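PDB 1WZ8: enoyl-CoA hydratase from Thermus thermophilus, which probably catalyses the reversible addition of water to the double bond of enoyl-CoA thioesters, as a hexameric member of the crotonase family. Local coordinates for residues 92-97 and 231-236; 113-118 and 135-140; 119-124 and 149-154; 154-159 and 183-188. All coordinates share one frame; numbering follows the deposited sequence.

Contact 1 (92-97 and 231-236); sequences EARDLV and HFELSL
Arg94 and Glu233 join two helices of the crotonase fold, 83-102 and 229-241, whose segments here run at 142° to one another with a closest axis approach of 10.9 Å. The polar part is a salt bridge. The arginine chain is extended from CG to NE, which carries NE over to the other helix, where it donates to Glu233 OE2 at 2.7 Å; the position of this oxygen is somewhat doubtful. The carboxylate comes to the guanidinium edge with its plane turned 66° from it. Glu233 OE1 accepts from His219 and His223 of a neighbouring subunit, tying the pair to the hexamer interface. Shortening Glu233 to an alanine removes the carboxylate, and Arg94 NE would probably lose its mate on this helix, as would the two histidines.

The remaining contacts are apolar. Leu236 presents both methyls to helix 83-102, CD1 to Ala93 CB at 3.8 Å and CD2 to the backbone N of Arg94 at 3.9 Å. The Phe232 ring points its far end at the helix, with the carbonyl oxygen of Ala93 at its edge. Val97, with CG2 beside its own backbone N, brings that methyl obliquely to Phe232 CZ at 4.1 Å.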
loop_
_atom_site.group_PDB
_atom_site.type_symbol
_atom_site.label_atom_id
_atom_site.label_comp_id
_atom_site.label_asym_id
_atom_site.label_seq_id
_atom_site.Cartn_x
_atom_site.Cartn_y
_atom_site.Cartn_z
ATOM N N GLU A 92 4.719 -5.145 24.160
ATOM C CA GLU A 92 3.526 -4.867 24.960
ATOM C C GLU A 92 2.815 -3.632 24.405
ATOM O O GLU A 92 1.586 -3.610 24.268
ATOM C CB GLU A 92 3.907 -4.606 26.418
ATOM C CG GLU A 92 4.253 -5.853 27.206
ATOM C CD GLU A 92 4.746 -5.530 28.602
ATOM O OE1 GLU A 92 4.449 -4.422 29.095
ATOM O OE2 GLU A 92 5.418 -6.389 29.210
ATOM N N ALA A 93 3.599 -2.604 24.090
ATOM C CA ALA A 93 3.057 -1.354 23.553
ATOM C C ALA A 93 2.358 -1.639 22.232
ATOM O O ALA A 93 1.285 -1.112 21.949
ATOM C CB ALA A 93 4.183 -0.347 23.341
ATOM N N ARG A 94 2.978 -2.486 21.419
ATOM C CA ARG A 94 2.390 -2.837 20.132
ATOM C C ARG A 94 1.048 -3.533 20.345
ATOM O O ARG A 94 0.077 -3.255 19.641
ATOM C CB ARG A 94 3.345 -3.750 19.351
ATOM C CG ARG A 94 2.766 -4.350 18.068
ATOM C CD ARG A 94 3.844 -5.142 17.325
ATOM N NE ARG A 94 3.348 -5.826 16.133
ATOM C CZ ARG A 94 2.630 -6.943 16.147
ATOM N NH1 ARG A 94 2.311 -7.518 17.300
ATOM N NH2 ARG A 94 2.240 -7.493 15.007
ATOM N N ASP A 95 0.993 -4.429 21.327
ATOM C CA ASP A 95 -0.236 -5.167 21.612
ATOM C C ASP A 95 -1.310 -4.346 22.320
ATOM O O ASP A 95 -2.494 -4.662 22.232
ATOM C CB ASP A 95 0.068 -6.428 22.432
ATOM C CG ASP A 95 0.759 -7.506 21.611
ATOM O OD1 ASP A 95 0.422 -7.651 20.422
ATOM O OD2 ASP A 95 1.627 -8.213 22.151
ATOM N N LEU A 96 -0.902 -3.296 23.022
ATOM C CA LEU A 96 -1.860 -2.454 23.725
ATOM C C LEU A 96 -2.794 -1.814 22.703
ATOM O O LEU A 96 -3.943 -1.512 23.008
ATOM C CB LEU A 96 -1.137 -1.361 24.519
ATOM C CG LEU A 96 -2.017 -0.485 25.420
ATOM C CD1 LEU A 96 -2.679 -1.339 26.498
ATOM C CD2 LEU A 96 -1.165 0.595 26.066
ATOM N N VAL A 97 -2.289 -1.619 21.488
ATOM C CA VAL A 97 -3.073 -1.022 20.412
ATOM C C VAL A 97 -3.706 -2.085 19.508
ATOM O O VAL A 97 -4.898 -2.020 19.193
ATOM C CB VAL A 97 -2.192 -0.070 19.559
ATOM C CG1 VAL A 97 -2.969 0.437 18.348
ATOM C CG2 VAL A 97 -1.734 1.103 20.413
ATOM N N HIS A 231 4.226 1.618 9.471
ATOM C CA HIS A 231 4.362 3.026 9.834
ATOM C C HIS A 231 4.327 3.163 11.353
ATOM O O HIS A 231 5.119 3.894 11.948
ATOM C CB HIS A 231 3.209 3.845 9.246
ATOM C CG HIS A 231 3.143 3.824 7.749
ATOM N ND1 HIS A 231 3.023 2.658 7.024
ATOM C CD2 HIS A 231 3.147 4.831 6.844
ATOM C CE1 HIS A 231 2.956 2.947 5.736
ATOM N NE2 HIS A 231 3.028 4.259 5.600
ATOM N N PHE A 232 3.392 2.455 11.973
ATOM C CA PHE A 232 3.231 2.492 13.422
ATOM C C PHE A 232 4.432 1.885 14.141
ATOM O O PHE A 232 5.031 2.515 15.007
ATOM C CB PHE A 232 1.949 1.750 13.821
ATOM C CG PHE A 232 1.836 1.469 15.294
ATOM C CD1 PHE A 232 2.068 2.471 16.230
ATOM C CD2 PHE A 232 1.485 0.200 15.743
ATOM C CE1 PHE A 232 1.949 2.213 17.598
ATOM C CE2 PHE A 232 1.363 -0.068 17.110
ATOM C CZ PHE A 232 1.598 0.945 18.038
ATOM N N GLU A 233 4.788 0.664 13.770
ATOM C CA GLU A 233 5.912 0.000 14.417
ATOM C C GLU A 233 7.228 0.745 14.253
ATOM O O GLU A 233 8.079 0.714 15.146
ATOM C CB GLU A 233 6.012 -1.438 13.915
ATOM C CG GLU A 233 4.890 -2.301 14.480
ATOM C CD GLU A 233 4.841 -3.681 13.876
ATOM O OE1 GLU A 233 5.883 -4.142 13.370
ATOM O OE2 GLU A 233 3.760 -4.305 13.923
ATOM N N LEU A 234 7.407 1.415 13.119
ATOM C CA LEU A 234 8.621 2.189 12.907
ATOM C C LEU A 234 8.624 3.345 13.912
ATOM O O LEU A 234 9.652 3.651 14.516
ATOM C CB LEU A 234 8.675 2.750 11.482
ATOM C CG LEU A 234 9.716 3.858 11.266
ATOM C CD1 LEU A 234 11.131 3.316 11.503
ATOM C CD2 LEU A 234 9.584 4.411 9.863
ATOM N N SER A 235 7.477 3.985 14.108
ATOM C CA SER A 235 7.435 5.103 15.055
ATOM C C SER A 235 7.704 4.605 16.470
ATOM O O SER A 235 8.342 5.297 17.269
ATOM C CB SER A 235 6.079 5.829 15.006
ATOM O OG SER A 235 5.057 5.059 15.606
ATOM N N LEU A 236 7.219 3.404 16.778
ATOM C CA LEU A 236 7.421 2.813 18.104
ATOM C C LEU A 236 8.907 2.494 18.287
ATOM O O LEU A 236 9.491 2.765 19.341
ATOM C CB LEU A 236 6.589 1.532 18.241
ATOM C CG LEU A 236 6.557 0.806 19.591
ATOM C CD1 LEU A 236 5.976 1.717 20.662
ATOM C CD2 LEU A 236 5.724 -0.467 19.462
#

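Contact 2 (113-118 and 135-140)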
loop_
_atom_site.group_PDB
_atom_site.type_symbol
_atom_site.label_atom_id
_atom_site.label_comp_id
_atom_site.label_asym_id
_atom_site.label_seq_id
_atom_site.Cartn_x
_atom_site.Cartn_y
_atom_site.Cartn_z
ATOM N N LYS A 113 -11.905 12.154 32.681
ATOM C CA LYS A 113 -10.886 13.110 33.113
ATOM C C LYS A 113 -9.540 13.194 32.409
ATOM O O LYS A 113 -9.132 14.278 31.998
ATOM C CB LYS A 113 -10.616 12.933 34.610
ATOM C CG LYS A 113 -11.836 13.129 35.490
ATOM C CD LYS A 113 -11.456 13.089 36.958
ATOM C CE LYS A 113 -12.690 13.200 37.841
ATOM N NZ LYS A 113 -13.641 12.088 37.565
ATOM N N VAL A 114 -8.833 12.071 32.297
ATOM C CA VAL A 114 -7.519 12.092 31.674
ATOM C C VAL A 114 -7.175 10.852 30.847
ATOM O O VAL A 114 -7.500 9.728 31.218
ATOM C CB VAL A 114 -6.406 12.252 32.740
ATOM C CG1 VAL A 114 -5.059 12.431 32.063
ATOM C CG2 VAL A 114 -6.707 13.437 33.656
ATOM N N ALA A 115 -6.497 11.089 29.729
ATOM C CA ALA A 115 -6.035 10.037 28.831
ATOM C C ALA A 115 -4.765 10.593 28.206
ATOM O O ALA A 115 -4.821 11.439 27.318
ATOM C CB ALA A 115 -7.081 9.742 27.753
ATOM N N VAL A 116 -3.620 10.116 28.687
ATOM C CA VAL A 116 -2.323 10.572 28.208
ATOM C C VAL A 116 -1.419 9.373 27.906
ATOM O O VAL A 116 -1.528 8.326 28.549
ATOM C CB VAL A 116 -1.622 11.463 29.274
ATOM C CG1 VAL A 116 -0.257 11.908 28.771
ATOM C CG2 VAL A 116 -2.493 12.674 29.610
ATOM N N GLY A 117 -0.530 9.533 26.929
ATOM C CA GLY A 117 0.387 8.462 26.565
ATOM C C GLY A 117 -0.299 7.134 26.311
ATOM O O GLY A 117 -1.211 7.046 25.489
ATOM N N ALA A 118 0.141 6.095 27.016
ATOM C CA ALA A 118 -0.445 4.767 26.861
ATOM C C ALA A 118 -1.939 4.822 27.156
ATOM O O ALA A 118 -2.712 4.028 26.627
ATOM C CB ALA A 118 0.241 3.777 27.798
ATOM N N THR A 135 -12.582 16.479 29.526
ATOM C CA THR A 135 -11.514 15.485 29.613
ATOM C C THR A 135 -10.256 16.039 28.950
ATOM O O THR A 135 -10.341 16.777 27.968
ATOM C CB THR A 135 -11.918 14.172 28.896
ATOM O OG1 THR A 135 -13.089 13.637 29.517
ATOM C CG2 THR A 135 -10.797 13.133 28.978
ATOM N N ARG A 136 -9.091 15.688 29.490
ATOM C CA ARG A 136 -7.822 16.145 28.928
ATOM C C ARG A 136 -7.192 15.001 28.136
ATOM O O ARG A 136 -6.912 13.945 28.698
ATOM C CB ARG A 136 -6.869 16.588 30.048
ATOM C CG ARG A 136 -5.531 17.133 29.556
ATOM C CD ARG A 136 -4.767 17.827 30.677
ATOM N NE ARG A 136 -4.086 16.891 31.568
ATOM C CZ ARG A 136 -2.819 16.510 31.424
ATOM N NH1 ARG A 136 -2.091 16.991 30.424
ATOM N NH2 ARG A 136 -2.277 15.654 32.278
ATOM N N LEU A 137 -6.981 15.210 26.837
ATOM C CA LEU A 137 -6.378 14.188 25.982
ATOM C C LEU A 137 -5.045 14.714 25.467
ATOM O O LEU A 137 -4.984 15.765 24.822
ATOM C CB LEU A 137 -7.308 13.858 24.808
ATOM C CG LEU A 137 -8.736 13.471 25.202
ATOM C CD1 LEU A 137 -9.560 13.212 23.946
ATOM C CD2 LEU A 137 -8.721 12.232 26.090
ATOM N N LEU A 138 -3.975 13.980 25.742
ATOM C CA LEU A 138 -2.647 14.412 25.331
ATOM C C LEU A 138 -1.705 13.248 25.045
ATOM O O LEU A 138 -1.604 12.306 25.826
ATOM C CB LEU A 138 -2.053 15.296 26.429
ATOM C CG LEU A 138 -0.647 15.888 26.300
ATOM C CD1 LEU A 138 -0.554 16.834 25.116
ATOM C CD2 LEU A 138 -0.335 16.623 27.578
ATOM N N ASP A 139 -1.025 13.309 23.911
ATOM C CA ASP A 139 -0.075 12.269 23.568
ATOM C C ASP A 139 1.018 12.366 24.634
ATOM O O ASP A 139 1.336 11.384 25.305
ATOM C CB ASP A 139 0.513 12.524 22.191
ATOM C CG ASP A 139 1.601 11.536 21.845
ATOM O OD1 ASP A 139 1.278 10.391 21.460
ATOM O OD2 ASP A 139 2.783 11.905 21.984
ATOM N N GLY A 140 1.589 13.562 24.767
ATOM C CA GLY A 140 2.598 13.828 25.781
ATOM C C GLY A 140 4.029 13.340 25.637
ATOM O O GLY A 140 4.869 13.667 26.475
HETATM O O HOH W 1 -14.161 13.764 32.097
#
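Arg136 meets 113-118 at the two ends of its side chain, CB and NH2. Its CB lies 3.8 Å from Lys113 O, the acceptor of its own backbone N-H. CG is set anti to the backbone N, and a bend at chi3 (79°) folds the chain back so that NH2 comes over Val116 CG2 at 4.0 Å; this methyl covers one face of the guanidinium, toward its rim. Val114 CG1 approaches the same NH2 obliquely at 4.3 Å. Val114, Val116, Arg136 and Leu138 share one face of the sheet, and Arg143 of helix 141-144 packs on both Arg136 and Leu138.

The two strands are parallel and in register, part of the small sheet of the crotonase fold, which strand 175-176 extends beyond 136-138. Arg136 N, Ala115 N and Leu138 N bond alternately across the pair. At the end of the ladder Gly117 N donates to Leu138 O at 3.2 Å and weakly to Asp139 O. Gly117 is the N-cap of helix 118-125, the helix whose first turn probably supplies one oxyanion-hole N-H, as in other crotonases.

On the other face, Ala115 CB and Leu137 CD2 are only 3.4 Å apart, a tight fit, and Leu120 packs on both. At the opposite end a water bridges Lys113 N and Thr135 OG1, 2.8 Å from each; that hydroxyl is also bonded to Gly132 N, and Thr135 CG2 rests 3.6 Å from Lys113 O.

Contact 3 (119-124 and 149-154); sequences GLALAL and GDHAVL
Ala121 sits over one face of the His151 imidazole, its CA 3.8 Å from the ring centroid and somewhat off the ring normal, a CH-pi contact. Its CB slides down to the root of the side chain and meets His151 CB at 3.5 Å. The methyl of Ala152 covers the opposite face, so the imidazole is sandwiched between an alanine of each helix. With chi1 at 82° the ring stands between the N and the carbonyl carbon of its own residue, and this directs it at helix 118-125.

Leucines contribute the remaining apolar packing. Leu120 CG lies 3.8 Å from His151 NE2, its side chain crossing that of the histidine at about a right angle, and Leu124 CD1 comes obliquely to the same nitrogen at 3.9 Å.

In the crotonase fold helix 118-125 starts beside the probable active site; His151 holds the N-cap position of helix 152-155 and is the residue that meets helix 118-125. A methylpentanediol, probably from the crystallisation liquor but possibly marking the pocket, lies about 3 Å from the Asp150 side chain.

Polar bonds fix the rotation of the ring from two corners. His151 ND1 donates to Asp150 OD1 at 2.7 Å, nearly straight at 164°; the carboxylate oxygen lies close to the imidazole plane but is met on its syn side, 34° out of the carboxylate plane. At the other corner NE2 is hydrogen-bonded to Trp156 NE1.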
loop_
_atom_site.group_PDB
_atom_site.type_symbol
_atom_site.label_atom_id
_atom_site.label_comp_id
_atom_site.label_asym_id
_atom_site.label_seq_id
_atom_site.Cartn_x
_atom_site.Cartn_y
_atom_site.Cartn_z
ATOM N N GLY A 119 -2.338 5.760 28.012
ATOM C CA GLY A 119 -3.748 5.901 28.339
ATOM C C GLY A 119 -4.545 6.314 27.114
ATOM O O GLY A 119 -5.627 5.782 26.846
ATOM N N LEU A 120 -4.013 7.273 26.366
ATOM C CA LEU A 120 -4.685 7.733 25.160
ATOM C C LEU A 120 -4.608 6.638 24.097
ATOM O O LEU A 120 -5.531 6.472 23.300
ATOM C CB LEU A 120 -4.037 9.019 24.643
ATOM C CG LEU A 120 -4.704 9.702 23.441
ATOM C CD1 LEU A 120 -6.152 10.082 23.780
ATOM C CD2 LEU A 120 -3.907 10.942 23.068
ATOM N N ALA A 121 -3.506 5.888 24.089
ATOM C CA ALA A 121 -3.340 4.807 23.119
ATOM C C ALA A 121 -4.470 3.790 23.251
ATOM O O ALA A 121 -5.069 3.365 22.255
ATOM C CB ALA A 121 -1.986 4.119 23.321
ATOM N N LEU A 122 -4.763 3.410 24.489
ATOM C CA LEU A 122 -5.814 2.440 24.757
ATOM C C LEU A 122 -7.175 3.029 24.417
ATOM O O LEU A 122 -8.010 2.360 23.814
ATOM C CB LEU A 122 -5.774 2.016 26.229
ATOM C CG LEU A 122 -6.780 0.959 26.689
ATOM C CD1 LEU A 122 -6.640 -0.293 25.834
ATOM C CD2 LEU A 122 -6.543 0.640 28.161
ATOM N N ALA A 123 -7.384 4.289 24.792
ATOM C CA ALA A 123 -8.644 4.978 24.528
ATOM C C ALA A 123 -8.953 5.062 23.040
ATOM O O ALA A 123 -10.095 4.839 22.615
ATOM C CB ALA A 123 -8.604 6.380 25.113
ATOM N N LEU A 124 -7.945 5.405 22.248
ATOM C CA LEU A 124 -8.138 5.531 20.808
ATOM C C LEU A 124 -8.116 4.204 20.050
ATOM O O LEU A 124 -8.582 4.135 18.914
ATOM C CB LEU A 124 -7.104 6.493 20.218
ATOM C CG LEU A 124 -7.157 7.924 20.766
ATOM C CD1 LEU A 124 -6.218 8.817 19.956
ATOM C CD2 LEU A 124 -8.592 8.454 20.707
ATOM N N GLY A 149 5.508 7.420 19.583
ATOM C CA GLY A 149 5.400 6.138 18.914
ATOM C C GLY A 149 4.528 5.051 19.505
ATOM O O GLY A 149 4.568 3.922 19.017
ATOM N N ASP A 150 3.719 5.355 20.516
ATOM C CA ASP A 150 2.900 4.299 21.102
ATOM C C ASP A 150 1.481 4.142 20.559
ATOM O O ASP A 150 0.723 3.303 21.047
ATOM C CB ASP A 150 2.874 4.412 22.636
ATOM C CG ASP A 150 2.140 5.638 23.137
ATOM O OD1 ASP A 150 1.526 6.358 22.328
ATOM O OD2 ASP A 150 2.176 5.874 24.365
ATOM N N HIS A 151 1.126 4.927 19.546
ATOM C CA HIS A 151 -0.200 4.821 18.937
ATOM C C HIS A 151 -0.487 5.912 17.910
ATOM O O HIS A 151 -1.145 5.662 16.900
ATOM C CB HIS A 151 -1.309 4.879 20.002
ATOM C CG HIS A 151 -1.659 6.272 20.427
ATOM N ND1 HIS A 151 -0.896 6.992 21.321
ATOM C CD2 HIS A 151 -2.645 7.105 20.019
ATOM C CE1 HIS A 151 -1.395 8.211 21.441
ATOM N NE2 HIS A 151 -2.456 8.305 20.660
ATOM N N ALA A 152 0.010 7.115 18.177
ATOM C CA ALA A 152 -0.246 8.269 17.327
ATOM C C ALA A 152 -0.041 8.090 15.836
ATOM O O ALA A 152 -0.888 8.488 15.042
ATOM C CB ALA A 152 0.566 9.458 17.815
ATOM N N VAL A 153 1.078 7.504 15.440
ATOM C CA VAL A 153 1.325 7.346 14.022
ATOM C C VAL A 153 0.394 6.330 13.370
ATOM O O VAL A 153 0.177 6.381 12.164
ATOM C CB VAL A 153 2.805 7.013 13.764
ATOM C CG1 VAL A 153 3.057 6.794 12.278
ATOM C CG2 VAL A 153 3.662 8.174 14.264
ATOM N N LEU A 154 -0.179 5.422 14.158
ATOM C CA LEU A 154 -1.109 4.447 13.586
ATOM C C LEU A 154 -2.527 5.013 13.498
ATOM O O LEU A 154 -3.218 4.867 12.479
ATOM C CB LEU A 154 -1.166 3.172 14.437
ATOM C CG LEU A 154 -2.135 2.104 13.905
ATOM C CD1 LEU A 154 -1.545 1.491 12.646
ATOM C CD2 LEU A 154 -2.381 1.023 14.949
#

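Contact 4 (154-159 and 183-188)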
loop_
_atom_site.group_PDB
_atom_site.type_symbol
_atom_site.label_atom_id
_atom_site.label_comp_id
_atom_site.label_asym_id
_atom_site.label_seq_id
_atom_site.Cartn_x
_atom_site.Cartn_y
_atom_site.Cartn_z
ATOM N N LEU A 154 -0.179 5.422 14.158
ATOM C CA LEU A 154 -1.109 4.447 13.586
ATOM C C LEU A 154 -2.527 5.013 13.498
ATOM O O LEU A 154 -3.218 4.867 12.479
ATOM C CB LEU A 154 -1.166 3.172 14.437
ATOM C CG LEU A 154 -2.135 2.104 13.905
ATOM C CD1 LEU A 154 -1.545 1.491 12.646
ATOM C CD2 LEU A 154 -2.381 1.023 14.949
ATOM N N LEU A 155 -2.946 5.676 14.569
ATOM C CA LEU A 155 -4.303 6.185 14.674
ATOM C C LEU A 155 -4.659 7.617 14.273
ATOM O O LEU A 155 -5.648 7.823 13.570
ATOM C CB LEU A 155 -4.800 5.940 16.108
ATOM C CG LEU A 155 -4.555 4.539 16.699
ATOM C CD1 LEU A 155 -5.042 4.486 18.145
ATOM C CD2 LEU A 155 -5.266 3.489 15.857
ATOM N N TRP A 156 -3.874 8.606 14.699
ATOM C CA TRP A 156 -4.221 10.004 14.414
ATOM C C TRP A 156 -4.492 10.475 12.981
ATOM O O TRP A 156 -5.476 11.176 12.743
ATOM C CB TRP A 156 -3.194 10.948 15.055
ATOM C CG TRP A 156 -3.338 11.061 16.546
ATOM C CD1 TRP A 156 -3.261 10.044 17.458
ATOM C CD2 TRP A 156 -3.559 12.260 17.300
ATOM N NE1 TRP A 156 -3.420 10.540 18.732
ATOM C CE2 TRP A 156 -3.603 11.895 18.664
ATOM C CE3 TRP A 156 -3.724 13.607 16.955
ATOM C CZ2 TRP A 156 -3.806 12.831 19.685
ATOM C CZ3 TRP A 156 -3.927 14.539 17.974
ATOM C CH2 TRP A 156 -3.966 14.142 19.321
ATOM N N PRO A 157 -3.640 10.112 12.012
ATOM C CA PRO A 157 -3.927 10.589 10.654
ATOM C C PRO A 157 -5.325 10.260 10.142
ATOM O O PRO A 157 -5.970 11.102 9.507
ATOM C CB PRO A 157 -2.833 9.928 9.818
ATOM C CG PRO A 157 -1.679 9.868 10.785
ATOM C CD PRO A 157 -2.362 9.378 12.050
ATOM N N LEU A 158 -5.786 9.038 10.402
ATOM C CA LEU A 158 -7.107 8.615 9.944
ATOM C C LEU A 158 -8.234 9.052 10.868
ATOM O O LEU A 158 -9.398 8.741 10.625
ATOM C CB LEU A 158 -7.161 7.097 9.761
ATOM C CG LEU A 158 -6.463 6.524 8.526
ATOM C CD1 LEU A 158 -6.654 5.011 8.490
ATOM C CD2 LEU A 158 -7.033 7.165 7.263
ATOM N N LEU A 159 -7.888 9.774 11.929
ATOM C CA LEU A 159 -8.897 10.260 12.861
ATOM C C LEU A 159 -9.137 11.755 12.684
ATOM O O LEU A 159 -10.280 12.190 12.514
ATOM C CB LEU A 159 -8.478 9.986 14.313
ATOM C CG LEU A 159 -8.537 8.538 14.814
ATOM C CD1 LEU A 159 -8.031 8.483 16.244
ATOM C CD2 LEU A 159 -9.966 8.011 14.748
ATOM N N LEU A 183 -12.889 17.617 16.249
ATOM C CA LEU A 183 -11.844 17.265 15.289
ATOM C C LEU A 183 -12.062 15.880 14.687
ATOM O O LEU A 183 -11.539 15.580 13.614
ATOM C CB LEU A 183 -10.461 17.290 15.954
ATOM C CG LEU A 183 -9.893 18.615 16.471
ATOM C CD1 LEU A 183 -8.497 18.373 17.047
ATOM C CD2 LEU A 183 -9.825 19.630 15.328
ATOM N N GLY A 184 -12.816 15.039 15.386
ATOM C CA GLY A 184 -13.068 13.690 14.896
ATOM C C GLY A 184 -12.170 12.642 15.537
ATOM O O GLY A 184 -12.121 11.495 15.092
ATOM N N LEU A 185 -11.459 13.027 16.594
ATOM C CA LEU A 185 -10.568 12.096 17.284
ATOM C C LEU A 185 -11.376 11.042 18.039
ATOM O O LEU A 185 -10.968 9.883 18.131
ATOM C CB LEU A 185 -9.674 12.839 18.275
ATOM C CG LEU A 185 -8.577 11.987 18.925
ATOM C CD1 LEU A 185 -7.468 11.730 17.911
ATOM C CD2 LEU A 185 -8.013 12.707 20.145
ATOM N N VAL A 186 -12.516 11.458 18.588
ATOM C CA VAL A 186 -13.396 10.561 19.328
ATOM C C VAL A 186 -14.831 10.749 18.852
ATOM O O VAL A 186 -15.164 11.786 18.274
ATOM C CB VAL A 186 -13.331 10.825 20.846
ATOM C CG1 VAL A 186 -11.916 10.573 21.349
ATOM C CG2 VAL A 186 -13.765 12.258 21.151
ATOM N N ALA A 187 -15.679 9.761 19.121
ATOM C CA ALA A 187 -17.071 9.801 18.670
ATOM C C ALA A 187 -18.008 10.740 19.414
ATOM O O ALA A 187 -18.798 11.462 18.790
ATOM C CB ALA A 187 -17.656 8.387 18.691
ATOM N N LEU A 188 -17.941 10.723 20.738
ATOM C CA LEU A 188 -18.834 11.550 21.534
ATOM C C LEU A 188 -18.154 12.252 22.685
ATOM O O LEU A 188 -17.207 11.733 23.270
ATOM C CB LEU A 188 -19.962 10.698 22.110
ATOM C CG LEU A 188 -20.905 9.942 21.175
ATOM C CD1 LEU A 188 -21.661 8.905 21.991
ATOM C CD2 LEU A 188 -21.866 10.911 20.481
#
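The Trp156 indole carries Leu185 on one face: CD1 stands 4.0 Å from the centroid of the six-membered ring, only 14° off its normal, a CH-pi contact with CE2 as the nearest indole atom at 3.9 Å. Leu120 and Leu124 of helix 118-125 also pack on the indole, its NE1 being bonded to His151.

The same methyl of Leu185 serves a second partner, for Leu159 CD1 lies 3.7 Å away. With CG of Leu185 anti to its backbone N (chi1 -173°), CD1 is carried into the angle between the tryptophan and Leu159. Leu159 CD1 lies 3.8 Å from the carbonyl oxygen of Leu185, and CD2 of the same leucine is close to that oxygen too. With an alanine in place of Leu159, CD1 of Leu185 is likely to lose one wall and be freer to turn from the indole.

In this crotonase fold the contact joins helices 152-155 and 157-160 to the loop between helix 177-183 and strand 188-190, an outer strand of the larger sheet. Gly184 is the C-prime residue of the Schellman motif ending helix 177-183, Leu185 N bonding to Ala180 O. The backbones also meet closely at Leu159 O and Gly184 O, two acceptors 3.2 Å apart with no hydrogen bond between them. A neighbouring subunit reaches the site as well, its Ala163 packing on Leu159 and its Lys164 NZ bonded to Ala187 O.

Overall arrangement
Contact 1 opens first along the chain, at 92-97, and closes last, at 231-236, so the other three fall within its loop. Contact 2 opens at 113-118 and contact 3 directly after it at 119-124; their second halves follow in the same order, 135-140 then 149-154, so the two loops cross. Contact 4 begins at Leu154, which it shares with contact 3, and closes at 183-188, in series with both. Contact 1 joins helices 83-102 and 229-241, contact 2 pairs two strands of the small sheet, contact 3 sets helix 118-125 against the start of helix 152-155, and contact 4 ties that region to the approach of strand 188-190. Phe232 and Val97 of contact 1 pack on Leu154.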